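Local coordinates for ribulose bisphosphate carboxylase (Hyperthermus butylicus DSM 5456, PDB 6HUN), which probably catalyses the carboxylation of ribulose 1,5-bisphosphate to two molecules of 3-phosphoglycerate, as a form III Rubisco made of large subunits alone, at residues A[204-209]-A[295-300]; A[242-247]-A[256-261]; A[266-271]-A[275-280]. All blocks are in the same frame, centred on the assembly; numbering follows the deposited sequence.

How the interactions relate
All three contacts are buried and belong to the eight-stranded barrel of the catalytic domain. Interaction 1 lies at the C-terminal mouth of the barrel, where the loops after strands 201-203 and 291-295 bring acidic groups and a histidine together in the predicted active site. Interactions 2 and 3 are apolar and each joins a barrel strand to the helix that follows it, the first through three small side chains, the second through a broader aromatic and aliphatic face. Strand 265-269 ties them together: Ala242 O accepts from Met267 N at 2.8 Å, and Ile268 O accepts from His295 N, also at 2.8 Å.

Interaction 1 (A[204-209]-A[295-300]); sequences DDENFA and HRAFHA
Glu206 lays its CB squarely over one face of the His295 imidazole, a CH-pi contact in which the carbon stands 3.4 Å from the ring centroid and 14° off the normal. Farther out, Glu206 CG reaches Ala297 CB at 4.3 Å. A bend at chi2 of Glu206 brings OE2 round toward the imidazole, 3.7 Å from His295 NE2, with the carboxylate and ring planes 37° apart.

The rotation of the imidazole is set from its own segment. His295 CG is anti to the backbone N (chi1 -167°), and His295 ND1 accepts a hydrogen bond from Ala297 N at 3.0 Å, the donor tilted somewhat from the ring plane. With ND1 engaged in this way, NE2 lies on the side of the Glu206 carboxylate. Replacing His295 by an alanine would probably leave Glu206 CB without the ring it covers and Ala297 N without its acceptor.

In the second shell, Lys179 forms salt bridges with Glu206 OE1 and, in the Asp205 conformer described, with Asp205 OD2. A type I turn from Asp205 to Phe208 shapes the acidic loop, closed by Phe208 N to Asp205 O at 3.1 Å. Asn125 of the second subunit packs on both Glu206 and His295. The nearest atom of the His295 side chain is about 4 Å from a bound calcium ion. An acidic loop and a histidine gathered at the C-terminal ends of barrel strands are characteristic of the Rubisco active site, consistent with the predicted roles of Asp205 and Glu206 in magnesium binding and of His295 as proton acceptor.

Interaction 2 (A[242-247]-A[256-261]); sequences ANVTAP and KLVADY
Ala242 and Val258 meet methyl to methyl, CB against CG2 at 4.0 Å, where the end of strand 239-243 faces the last turns of helix 248-260. This is the strand-to-helix half of a beta-alpha-beta unit of the TIM barrel, completed by the neighbouring parallel strand 265-269. Val258 uses a single branch for the whole contact: with CG1 anti to the backbone N (chi1 165°), CG2 is left beside that N and extends toward the strand. The same methyl, Val258 CG2, also meets Val244 CG1, more distantly at 4.4 Å.

This three-residue patch buries only 74 Å², counting both sides, but it is part of a thicker apolar layer. Ile266 of the adjacent strand touches both Val244 and Val258, while Phe216 of helix 216-234 packs on Val258. Val244 also touches Met251, Arg254 and Ile255 from earlier turns of helix 248-260.

The outer side of helix 248-260 differs in character. Lys256 and Asp260 are exposed, and their NZ and OD2 are 3.7 Å apart in a long salt bridge between residues one helical turn apart, which stays on the helix and adds nothing to the grip on the strand. The helix hydrogen bonding runs to its end, Asp260 N bonding to Lys256 O at 2.7 Å.

On the strand side, away from the helix, the chain is held as it leaves the barrel by an Asx turn at Asn243. Asn243 OD1 accepts twice from one residue: Thr245 N donates at 3.1 Å, tilted 23° from the carbonyl plane, and Thr245 OG1 donates in that plane at 2.7 Å.

Interaction 3 (A[266-271]-A[275-280]); sequences IMIDFL and WAALQH
Phe270 takes the cramped rotamer that sets CG between its backbone N and carbonyl carbon (chi1 59°), while the Trp275 CG lies anti to its own carbonyl carbon (chi1 -70°); the two side chains consequently run alongside each other, pointing the same way. Their rings meet obliquely, with planes 48° apart and centroids 5.2 Å from one another. Phe270 CE1 approaches Trp275 CH2 to 3.6 Å, and Phe270 CD1 sits over one face of the indole. Leu271 extends the indole contact, its CD2 lying 3.8 Å from Trp275 CZ2.

Leu278 lies alongside Phe270 and divides its two methyls between neighbours. CD2 rests 3.7 Å from Phe270 CB, whereas CD1 meets Ile268 CG2 at 3.8 Å. The other branch of Ile268 runs toward Ala277, its CD1 4.1 Å from Ala277 CB. The side-chain contacts between the two segments are apolar, burying 290 Å² over both sides.

Helix 312-322 packs against the same cluster: Val315 and Ala319 touch Phe270, Leu318 touches Trp275 and Ala322 touches Leu278. Thr272 of the second subunit also packs on Trp275, carrying the cluster to the dimer interface. Strand 265-269, helix 275-288 and strand 291-295 form a beta-alpha-beta unit, and this buried seam between a strand and its following helix is characteristic of the TIM barrel of Rubisco.

Interaction 1 (A[204-209]-A[295-300])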
ATOM      1  N   ASP A 204       9.652  19.086  -2.038  1.00 37.25           N
ATOM      2  CA  ASP A 204       8.666  19.090  -0.984  1.00 33.92           C
ATOM      3  C   ASP A 204       8.909  17.909  -0.069  1.00 37.40           C
ATOM      4  O   ASP A 204       9.370  16.851  -0.507  1.00 33.78           O
ATOM      5  CB  ASP A 204       7.253  18.923  -1.578  1.00 29.67           C
ATOM      6  CG  ASP A 204       6.664  20.196  -2.093  1.00 38.08           C
ATOM      7  OD1 ASP A 204       7.233  21.341  -1.892  1.00 39.79           O
ATOM      8  OD2 ASP A 204       5.603  20.031  -2.741  1.00 40.10           O
ATOM      9  N   ASP A 205       8.507  18.026   1.184  1.00 36.49           N
ATOM     10  CA  ASP A 205       8.589  16.800   1.964  0.53 38.95           C
ATOM     11  C   ASP A 205       7.372  15.915   1.679  1.00 36.86           C
ATOM     12  O   ASP A 205       6.399  16.338   1.047  1.00 35.82           O
ATOM     13  CB  ASP A 205       8.731  17.114   3.448  0.53 42.82           C
ATOM     14  CG  ASP A 205       9.613  16.094   4.177  0.53 45.34           C
ATOM     15  OD1 ASP A 205      10.696  15.727   3.665  0.53 48.38           O
ATOM     16  OD2 ASP A 205       9.219  15.640   5.263  0.53 48.61           O
ATOM     17  N   GLU A 206       7.449  14.640   2.130  1.00 29.22           N
ATOM     18  CA  GLU A 206       6.455  13.631   1.762  1.00 30.98           C
ATOM     19  C   GLU A 206       5.053  13.960   2.251  1.00 28.60           C
ATOM     20  O   GLU A 206       4.071  13.480   1.658  1.00 28.71           O
ATOM     21  CB  GLU A 206       6.892  12.252   2.292  1.00 33.93           C
ATOM     22  CG  GLU A 206       6.729  12.073   3.789  1.00 40.53           C
ATOM     23  CD  GLU A 206       7.767  12.808   4.605  1.00 56.75           C
ATOM     24  OE1 GLU A 206       7.509  13.013   5.820  1.00 59.73           O
ATOM     25  OE2 GLU A 206       8.832  13.188   4.040  1.00 61.31           O
ATOM     26  N   ASN A 207       4.906  14.757   3.280  1.00 26.66           N
ATOM     27  CA  ASN A 207       3.559  14.992   3.788  1.00 38.87           C
ATOM     28  C   ASN A 207       3.060  16.363   3.396  1.00 35.81           C
ATOM     29  O   ASN A 207       2.022  16.814   3.877  1.00 36.23           O
ATOM     30  CB  ASN A 207       3.473  14.735   5.314  1.00 43.37           C
ATOM     31  CG  ASN A 207       4.273  15.698   6.132  1.00 47.69           C
ATOM     32  OD1 ASN A 207       5.069  16.444   5.598  1.00 56.09           O
ATOM     33  ND2 ASN A 207       4.037  15.722   7.444  1.00 51.11           N
ATOM     34  N   PHE A 208       3.771  17.036   2.495  1.00 33.14           N
ATOM     35  CA  PHE A 208       3.265  18.285   1.936  1.00 35.17           C
ATOM     36  C   PHE A 208       2.301  17.906   0.827  1.00 42.22           C
ATOM     37  O   PHE A 208       2.596  17.003   0.036  1.00 48.31           O
ATOM     38  CB  PHE A 208       4.402  19.120   1.394  1.00 35.47           C
ATOM     39  CG  PHE A 208       4.211  20.587   1.572  1.00 41.89           C
ATOM     40  CD1 PHE A 208       2.979  21.102   1.985  1.00 49.23           C
ATOM     41  CD2 PHE A 208       5.241  21.468   1.290  1.00 47.39           C
ATOM     42  CE1 PHE A 208       2.764  22.461   2.136  1.00 50.12           C
ATOM     43  CE2 PHE A 208       5.040  22.830   1.435  1.00 48.94           C
ATOM     44  CZ  PHE A 208       3.783  23.331   1.860  1.00 48.09           C
ATOM     45  N   ALA A 209       1.106  18.502   0.834  1.00 38.67           N
ATOM     46  CA  ALA A 209       0.124  18.207  -0.203  1.00 38.25           C
ATOM     47  C   ALA A 209      -0.562  19.522  -0.549  1.00 41.94           C
ATOM     48  O   ALA A 209       0.065  20.410  -1.145  1.00 40.20           O
ATOM     49  CB  ALA A 209      -0.892  17.143   0.258  1.00 39.25           C
ATOM     50  N   HIS A 295       8.381   8.846  -3.965  1.00 21.52           N
ATOM     51  CA  HIS A 295       8.748   8.861  -2.558  1.00 19.45           C
ATOM     52  C   HIS A 295       8.223   7.557  -1.966  1.00 16.98           C
ATOM     53  O   HIS A 295       7.071   7.228  -2.154  1.00 19.25           O
ATOM     54  CB  HIS A 295       8.120  10.061  -1.845  1.00 22.39           C
ATOM     55  CG  HIS A 295       8.696  10.291  -0.498  1.00 25.28           C
ATOM     56  ND1 HIS A 295       8.420   9.450   0.566  1.00 24.50           N
ATOM     57  CD2 HIS A 295       9.656  11.159  -0.064  1.00 28.61           C
ATOM     58  CE1 HIS A 295       9.125   9.844   1.621  1.00 28.22           C
ATOM     59  NE2 HIS A 295       9.874  10.885   1.271  1.00 28.98           N
ATOM     60  N   ARG A 296       9.040   6.850  -1.197  1.00 16.34           N
ATOM     61  CA  ARG A 296       8.595   5.523  -0.742  1.00 17.34           C
ATOM     62  C   ARG A 296       7.991   5.495   0.664  1.00 18.14           C
ATOM     63  O   ARG A 296       7.934   4.421   1.260  1.00 16.27           O
ATOM     64  CB  ARG A 296       9.779   4.550  -0.806  1.00 17.80           C
ATOM     65  CG  ARG A 296      10.997   5.137  -0.033  1.00 19.55           C
ATOM     66  CD  ARG A 296      12.213   4.102   0.037  1.00 19.73           C
ATOM     67  NE  ARG A 296      13.206   4.546   1.008  1.00 21.33           N
ATOM     68  CZ  ARG A 296      14.136   3.769   1.556  1.00 29.59           C
ATOM     69  NH1 ARG A 296      14.232   2.483   1.196  1.00 28.72           N
ATOM     70  NH2 ARG A 296      14.955   4.272   2.472  1.00 27.32           N
ATOM     71  N   ALA A 297       7.495   6.625   1.195  1.00 17.87           N
ATOM     72  CA  ALA A 297       6.895   6.604   2.530  1.00 22.14           C
ATOM     73  C   ALA A 297       5.871   5.482   2.648  1.00 16.09           C
ATOM     74  O   ALA A 297       5.106   5.263   1.705  1.00 17.77           O
ATOM     75  CB  ALA A 297       6.231   7.971   2.787  1.00 21.35           C
ATOM     76  N   PHE A 298       5.947   4.747   3.772  1.00 14.34           N
ATOM     77  CA  PHE A 298       5.147   3.620   4.246  1.00 14.41           C
ATOM     78  C   PHE A 298       5.901   2.315   4.015  1.00 19.52           C
ATOM     79  O   PHE A 298       5.617   1.288   4.653  1.00 16.85           O
ATOM     80  CB  PHE A 298       3.756   3.509   3.560  1.00 15.13           C
ATOM     81  CG  PHE A 298       2.935   2.355   4.091  1.00 16.03           C
ATOM     82  CD1 PHE A 298       2.564   2.336   5.444  1.00 16.78           C
ATOM     83  CD2 PHE A 298       2.608   1.265   3.239  1.00 16.86           C
ATOM     84  CE1 PHE A 298       1.756   1.272   5.948  1.00 18.41           C
ATOM     85  CE2 PHE A 298       1.724   0.201   3.750  1.00 24.43           C
ATOM     86  CZ  PHE A 298       1.361   0.221   5.091  1.00 17.71           C
ATOM     87  N   HIS A 299       6.942   2.331   3.146  1.00 17.03           N
ATOM     88  CA  HIS A 299       7.609   1.054   2.811  1.00 14.96           C
ATOM     89  C   HIS A 299       8.131   0.347   4.048  1.00 13.45           C
ATOM     90  O   HIS A 299       8.103  -0.897   4.107  1.00 14.67           O
ATOM     91  CB  HIS A 299       8.827   1.263   1.850  1.00 17.54           C
ATOM     92  CG  HIS A 299      10.046   1.820   2.546  1.00 19.14           C
ATOM     93  ND1 HIS A 299      11.065   1.003   3.005  1.00 19.45           N
ATOM     94  CD2 HIS A 299      10.365   3.082   2.956  1.00 17.59           C
ATOM     95  CE1 HIS A 299      11.961   1.733   3.641  1.00 19.07           C
ATOM     96  NE2 HIS A 299      11.542   2.992   3.662  1.00 20.01           N
ATOM     97  N   ALA A 300       8.543   1.081   5.101  1.00 14.49           N
ATOM     98  CA  ALA A 300       9.200   0.373   6.187  1.00 16.58           C
ATOM     99  C   ALA A 300       8.214  -0.351   7.111  1.00 18.29           C
ATOM    100  O   ALA A 300       8.650  -1.092   8.018  1.00 17.16           O
ATOM    101  CB  ALA A 300      10.073   1.303   7.057  1.00 17.49           C
TER

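Interaction 2 (A[242-247]-A[256-261])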
ATOM      1  N   ALA A 242       7.565  18.851  -6.845  1.00 38.54           N
ATOM      2  CA  ALA A 242       6.308  19.274  -6.246  1.00 36.28           C
ATOM      3  C   ALA A 242       5.487  18.058  -5.896  1.00 31.96           C
ATOM      4  O   ALA A 242       5.233  17.205  -6.754  1.00 28.18           O
ATOM      5  CB  ALA A 242       5.500  20.152  -7.209  1.00 35.52           C
ATOM      6  N   ASN A 243       5.029  17.997  -4.656  1.00 29.55           N
ATOM      7  CA  ASN A 243       4.310  16.810  -4.185  1.00 28.10           C
ATOM      8  C   ASN A 243       2.841  16.878  -4.644  1.00 29.15           C
ATOM      9  O   ASN A 243       2.066  17.703  -4.152  1.00 30.21           O
ATOM     10  CB  ASN A 243       4.435  16.700  -2.674  1.00 30.07           C
ATOM     11  CG  ASN A 243       4.111  15.291  -2.179  1.00 31.44           C
ATOM     12  OD1 ASN A 243       3.404  14.574  -2.837  1.00 26.59           O
ATOM     13  ND2 ASN A 243       4.714  14.866  -1.072  1.00 36.31           N
ATOM     14  N   VAL A 244       2.469  16.004  -5.575  1.00 29.36           N
ATOM     15  CA  VAL A 244       1.105  15.957  -6.125  1.00 31.31           C
ATOM     16  C   VAL A 244       0.294  14.837  -5.498  1.00 30.55           C
ATOM     17  O   VAL A 244      -0.800  14.502  -5.998  1.00 29.11           O
ATOM     18  CB  VAL A 244       1.115  15.832  -7.664  1.00 29.25           C
ATOM     19  CG1 VAL A 244       1.796  17.048  -8.321  1.00 31.53           C
ATOM     20  CG2 VAL A 244       1.825  14.519  -8.084  1.00 26.21           C
ATOM     21  N   THR A 245       0.811  14.230  -4.427  1.00 26.26           N
ATOM     22  CA  THR A 245       0.088  13.180  -3.704  1.00 29.03           C
ATOM     23  C   THR A 245      -1.290  13.699  -3.282  1.00 25.51           C
ATOM     24  O   THR A 245      -1.407  14.684  -2.545  1.00 29.94           O
ATOM     25  CB  THR A 245       0.930  12.722  -2.509  1.00 29.76           C
ATOM     26  OG1 THR A 245       2.225  12.194  -2.967  1.00 24.28           O
ATOM     27  CG2 THR A 245       0.195  11.588  -1.689  1.00 28.06           C
ATOM     28  N   ALA A 246      -2.348  12.970  -3.707  1.00 29.43           N
ATOM     29  CA  ALA A 246      -3.704  13.522  -3.586  1.00 31.86           C
ATOM     30  C   ALA A 246      -4.701  12.496  -4.106  1.00 34.23           C
ATOM     31  O   ALA A 246      -4.312  11.534  -4.790  1.00 28.61           O
ATOM     32  CB  ALA A 246      -3.822  14.829  -4.361  1.00 29.61           C
ATOM     33  N   PRO A 247      -5.974  12.602  -3.743  1.00 34.36           N
ATOM     34  CA  PRO A 247      -6.974  11.815  -4.472  1.00 34.77           C
ATOM     35  C   PRO A 247      -6.826  12.112  -5.968  1.00 35.68           C
ATOM     36  O   PRO A 247      -6.332  13.178  -6.365  1.00 36.22           O
ATOM     37  CB  PRO A 247      -8.320  12.311  -3.897  1.00 37.94           C
ATOM     38  CG  PRO A 247      -7.960  12.871  -2.502  1.00 34.66           C
ATOM     39  CD  PRO A 247      -6.571  13.519  -2.749  1.00 31.47           C
ATOM     40  N   LYS A 256      -1.302  19.000 -13.934  1.00 39.47           N
ATOM     41  CA  LYS A 256      -1.443  19.970 -15.029  1.00 42.65           C
ATOM     42  C   LYS A 256      -0.950  21.349 -14.608  1.00 44.27           C
ATOM     43  O   LYS A 256      -0.274  22.034 -15.392  1.00 46.07           O
ATOM     44  CB  LYS A 256      -2.903  20.030 -15.499  1.00 44.66           C
ATOM     45  CG  LYS A 256      -3.135  20.954 -16.752  1.00 48.36           C
ATOM     46  CD  LYS A 256      -4.558  20.771 -17.239  1.00 51.94           C
ATOM     47  CE  LYS A 256      -4.936  21.904 -18.241  1.00 58.77           C
ATOM     48  NZ  LYS A 256      -3.950  21.938 -19.339  1.00 63.00           N
ATOM     49  N   LEU A 257      -1.201  21.765 -13.359  1.00 43.84           N
ATOM     50  CA  LEU A 257      -0.685  23.066 -12.923  1.00 45.62           C
ATOM     51  C   LEU A 257       0.842  23.089 -12.944  1.00 44.58           C
ATOM     52  O   LEU A 257       1.450  24.091 -13.340  1.00 48.35           O
ATOM     53  CB  LEU A 257      -1.187  23.402 -11.525  1.00 45.42           C
ATOM     54  CG  LEU A 257      -2.605  23.898 -11.253  1.00 49.58           C
ATOM     55  CD1 LEU A 257      -2.771  23.843  -9.747  1.00 46.42           C
ATOM     56  CD2 LEU A 257      -2.800  25.348 -11.799  1.00 54.74           C
ATOM     57  N   VAL A 258       1.478  22.003 -12.486  1.00 41.51           N
ATOM     58  CA  VAL A 258       2.941  21.891 -12.582  1.00 40.58           C
ATOM     59  C   VAL A 258       3.394  22.051 -14.030  1.00 42.21           C
ATOM     60  O   VAL A 258       4.335  22.799 -14.343  1.00 43.63           O
ATOM     61  CB  VAL A 258       3.399  20.533 -11.998  1.00 37.24           C
ATOM     62  CG1 VAL A 258       4.891  20.291 -12.453  1.00 36.70           C
ATOM     63  CG2 VAL A 258       3.259  20.567 -10.510  1.00 36.08           C
ATOM     64  N   ALA A 259       2.769  21.302 -14.930  1.00 42.16           N
ATOM     65  CA  ALA A 259       3.111  21.385 -16.348  1.00 44.02           C
ATOM     66  C   ALA A 259       2.874  22.802 -16.901  1.00 47.61           C
ATOM     67  O   ALA A 259       3.733  23.358 -17.594  1.00 49.29           O
ATOM     68  CB  ALA A 259       2.279  20.357 -17.130  1.00 43.74           C
ATOM     69  N   ASP A 260       1.711  23.404 -16.599  1.00 49.07           N
ATOM     70  CA  ASP A 260       1.410  24.742 -17.135  1.00 52.83           C
ATOM     71  C   ASP A 260       2.383  25.802 -16.650  1.00 53.89           C
ATOM     72  O   ASP A 260       2.558  26.822 -17.334  1.00 57.07           O
ATOM     73  CB  ASP A 260      -0.010  25.152 -16.756  1.00 55.79           C
ATOM     74  CG  ASP A 260      -1.040  24.325 -17.479  1.00 56.37           C
ATOM     75  OD1 ASP A 260      -0.620  23.686 -18.476  1.00 59.58           O
ATOM     76  OD2 ASP A 260      -2.232  24.307 -17.084  1.00 58.59           O
ATOM     77  N   TYR A 261       2.991  25.616 -15.469  1.00 51.59           N
ATOM     78  CA  TYR A 261       3.992  26.563 -14.981  1.00 53.51           C
ATOM     79  C   TYR A 261       5.388  26.261 -15.488  1.00 51.97           C
ATOM     80  O   TYR A 261       6.336  26.933 -15.065  1.00 52.70           O
ATOM     81  CB  TYR A 261       4.011  26.630 -13.449  1.00 51.17           C
ATOM     82  CG  TYR A 261       2.937  27.513 -12.842  1.00 55.48           C
ATOM     83  CD1 TYR A 261       3.079  28.886 -12.778  1.00 66.23           C
ATOM     84  CD2 TYR A 261       1.784  26.973 -12.354  1.00 52.22           C
ATOM     85  CE1 TYR A 261       2.093  29.671 -12.225  1.00 63.71           C
ATOM     86  CE2 TYR A 261       0.815  27.736 -11.803  1.00 57.56           C
ATOM     87  CZ  TYR A 261       0.969  29.083 -11.741  1.00 64.85           C
ATOM     88  OH  TYR A 261      -0.037  29.831 -11.190  1.00 70.99           O
TER

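Interaction 3 (A[266-271]-A[275-280])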
ATOM      1  N   ILE A 266       7.284  16.117 -11.009  1.00 28.34           N
ATOM      2  CA  ILE A 266       6.277  15.918  -9.970  1.00 27.29           C
ATOM      3  C   ILE A 266       6.823  14.864  -9.026  1.00 28.50           C
ATOM      4  O   ILE A 266       7.630  14.020  -9.431  1.00 31.58           O
ATOM      5  CB  ILE A 266       4.879  15.501 -10.543  1.00 27.45           C
ATOM      6  CG1 ILE A 266       5.045  14.253 -11.426  1.00 29.18           C
ATOM      7  CG2 ILE A 266       4.320  16.721 -11.332  1.00 30.02           C
ATOM      8  CD1 ILE A 266       3.690  13.557 -11.959  1.00 30.63           C
ATOM      9  N   MET A 267       6.405  14.924  -7.764  1.00 27.32           N
ATOM     10  CA  MET A 267       6.685  13.888  -6.792  1.00 22.57           C
ATOM     11  C   MET A 267       5.386  13.237  -6.364  1.00 24.79           C
ATOM     12  O   MET A 267       4.383  13.933  -6.163  1.00 25.60           O
ATOM     13  CB  MET A 267       7.408  14.491  -5.566  1.00 24.85           C
ATOM     14  CG  MET A 267       7.583  13.537  -4.404  1.00 30.89           C
ATOM     15  SD  MET A 267       8.561  14.579  -3.246  1.00 41.26           S
ATOM     16  CE  MET A 267       7.938  14.063  -1.669  1.00 36.89           C
ATOM     17  N   ILE A 268       5.437  11.918  -6.154  1.00 20.68           N
ATOM     18  CA  ILE A 268       4.267  11.165  -5.687  1.00 20.68           C
ATOM     19  C   ILE A 268       4.711  10.137  -4.649  1.00 21.72           C
ATOM     20  O   ILE A 268       5.776   9.505  -4.774  1.00 21.52           O
ATOM     21  CB  ILE A 268       3.509  10.504  -6.828  1.00 25.40           C
ATOM     22  CG1 ILE A 268       2.250   9.818  -6.244  1.00 22.92           C
ATOM     23  CG2 ILE A 268       4.362   9.436  -7.543  1.00 24.94           C
ATOM     24  CD1 ILE A 268       1.261   9.530  -7.302  1.00 28.52           C
ATOM     25  N   ASP A 269       3.953  10.084  -3.563  1.00 21.21           N
ATOM     26  CA  ASP A 269       4.184   9.074  -2.513  1.00 20.32           C
ATOM     27  C   ASP A 269       3.516   7.831  -3.041  1.00 18.92           C
ATOM     28  O   ASP A 269       2.322   7.637  -2.882  1.00 20.24           O
ATOM     29  CB  ASP A 269       3.588   9.526  -1.197  1.00 24.03           C
ATOM     30  CG  ASP A 269       4.131  10.856  -0.679  1.00 27.79           C
ATOM     31  OD1 ASP A 269       5.069  11.496  -1.220  1.00 27.04           O
ATOM     32  OD2 ASP A 269       3.611  11.282   0.368  1.00 33.75           O
ATOM     33  N   PHE A 270       4.273   6.953  -3.718  1.00 17.12           N
ATOM     34  CA  PHE A 270       3.550   5.954  -4.501  1.00 17.65           C
ATOM     35  C   PHE A 270       2.983   4.813  -3.650  1.00 19.19           C
ATOM     36  O   PHE A 270       2.212   4.016  -4.177  1.00 20.61           O
ATOM     37  CB  PHE A 270       4.461   5.404  -5.617  1.00 19.67           C
ATOM     38  CG  PHE A 270       5.753   4.736  -5.122  1.00 20.33           C
ATOM     39  CD1 PHE A 270       5.805   3.358  -4.904  1.00 19.62           C
ATOM     40  CD2 PHE A 270       6.924   5.484  -4.967  1.00 19.77           C
ATOM     41  CE1 PHE A 270       6.985   2.760  -4.505  1.00 19.18           C
ATOM     42  CE2 PHE A 270       8.135   4.911  -4.523  1.00 19.33           C
ATOM     43  CZ  PHE A 270       8.175   3.560  -4.332  1.00 18.73           C
ATOM     44  N   LEU A 271       3.424   4.660  -2.402  1.00 16.65           N
ATOM     45  CA  LEU A 271       2.822   3.608  -1.561  1.00 17.94           C
ATOM     46  C   LEU A 271       1.638   4.136  -0.787  1.00 21.26           C
ATOM     47  O   LEU A 271       0.692   3.361  -0.539  1.00 28.21           O
ATOM     48  CB  LEU A 271       3.869   3.005  -0.586  1.00 16.82           C
ATOM     49  CG  LEU A 271       4.951   2.283  -1.432  1.00 19.74           C
ATOM     50  CD1 LEU A 271       6.063   1.920  -0.408  1.00 24.96           C
ATOM     51  CD2 LEU A 271       4.432   1.105  -2.232  1.00 22.45           C
ATOM     52  N   TRP A 275      -0.244   2.164  -6.059  1.00 18.28           N
ATOM     53  CA  TRP A 275       0.332   1.821  -7.365  1.00 20.56           C
ATOM     54  C   TRP A 275      -0.516   2.331  -8.509  1.00 21.02           C
ATOM     55  O   TRP A 275       0.025   2.776  -9.515  1.00 20.64           O
ATOM     56  CB  TRP A 275       0.481   0.312  -7.498  1.00 17.00           C
ATOM     57  CG  TRP A 275       1.568  -0.195  -6.575  1.00 19.06           C
ATOM     58  CD1 TRP A 275       1.386  -0.985  -5.473  1.00 22.76           C
ATOM     59  CD2 TRP A 275       2.958   0.003  -6.715  1.00 20.02           C
ATOM     60  NE1 TRP A 275       2.636  -1.271  -4.898  1.00 24.55           N
ATOM     61  CE2 TRP A 275       3.603  -0.673  -5.642  1.00 23.26           C
ATOM     62  CE3 TRP A 275       3.749   0.673  -7.665  1.00 20.16           C
ATOM     63  CZ2 TRP A 275       5.033  -0.716  -5.505  1.00 19.60           C
ATOM     64  CZ3 TRP A 275       5.185   0.669  -7.492  1.00 20.24           C
ATOM     65  CH2 TRP A 275       5.768  -0.015  -6.421  1.00 20.18           C
ATOM     66  N   ALA A 276      -1.847   2.248  -8.399  1.00 18.39           N
ATOM     67  CA  ALA A 276      -2.636   2.737  -9.524  1.00 19.56           C
ATOM     68  C   ALA A 276      -2.433   4.237  -9.699  1.00 20.09           C
ATOM     69  O   ALA A 276      -2.378   4.747 -10.845  1.00 24.31           O
ATOM     70  CB  ALA A 276      -4.147   2.357  -9.336  1.00 20.32           C
ATOM     71  N   ALA A 277      -2.332   4.974  -8.604  1.00 21.29           N
ATOM     72  CA  ALA A 277      -2.063   6.418  -8.714  1.00 21.08           C
ATOM     73  C   ALA A 277      -0.734   6.672  -9.400  1.00 23.17           C
ATOM     74  O   ALA A 277      -0.597   7.618 -10.217  1.00 23.27           O
ATOM     75  CB  ALA A 277      -2.007   7.076  -7.315  1.00 27.10           C
ATOM     76  N   LEU A 278       0.280   5.885  -9.050  1.00 20.07           N
ATOM     77  CA  LEU A 278       1.592   6.080  -9.697  1.00 20.36           C
ATOM     78  C   LEU A 278       1.489   5.802 -11.184  1.00 23.13           C
ATOM     79  O   LEU A 278       1.989   6.589 -12.013  1.00 22.61           O
ATOM     80  CB  LEU A 278       2.638   5.167  -9.047  1.00 20.03           C
ATOM     81  CG  LEU A 278       3.983   5.095  -9.769  1.00 23.02           C
ATOM     82  CD1 LEU A 278       4.651   6.545  -9.919  1.00 21.66           C
ATOM     83  CD2 LEU A 278       4.947   4.100  -9.007  1.00 21.65           C
ATOM     84  N   GLN A 279       0.814   4.683 -11.568  1.00 20.99           N
ATOM     85  CA  GLN A 279       0.733   4.400 -13.010  1.00 24.17           C
ATOM     86  C   GLN A 279      -0.072   5.470 -13.743  1.00 31.24           C
ATOM     87  O   GLN A 279       0.210   5.761 -14.919  1.00 27.18           O
ATOM     88  CB  GLN A 279       0.109   3.005 -13.287  1.00 26.32           C
ATOM     89  CG  GLN A 279       1.032   1.879 -12.688  1.00 21.50           C
ATOM     90  CD  GLN A 279       0.693   0.528 -13.263  1.00 28.96           C
ATOM     91  OE1 GLN A 279      -0.109  -0.224 -12.694  1.00 28.00           O
ATOM     92  NE2 GLN A 279       1.252   0.239 -14.459  1.00 29.98           N
ATOM     93  N   HIS A 280      -1.124   6.009 -13.098  1.00 25.24           N
ATOM     94  CA  HIS A 280      -1.867   7.127 -13.691  1.00 27.46           C
ATOM     95  C   HIS A 280      -0.994   8.379 -13.817  1.00 27.40           C
ATOM     96  O   HIS A 280      -1.012   9.061 -14.861  1.00 29.83           O
ATOM     97  CB  HIS A 280      -3.084   7.440 -12.829  1.00 29.31           C
ATOM     98  CG  HIS A 280      -4.077   8.365 -13.493  1.00 31.61           C
ATOM     99  ND1 HIS A 280      -4.586   8.144 -14.757  1.00 39.77           N
ATOM    100  CD2 HIS A 280      -4.671   9.493 -13.043  1.00 34.64           C
ATOM    101  CE1 HIS A 280      -5.427   9.115 -15.071  1.00 39.18           C
ATOM    102  NE2 HIS A 280      -5.487   9.954 -14.049  1.00 35.42           N
TER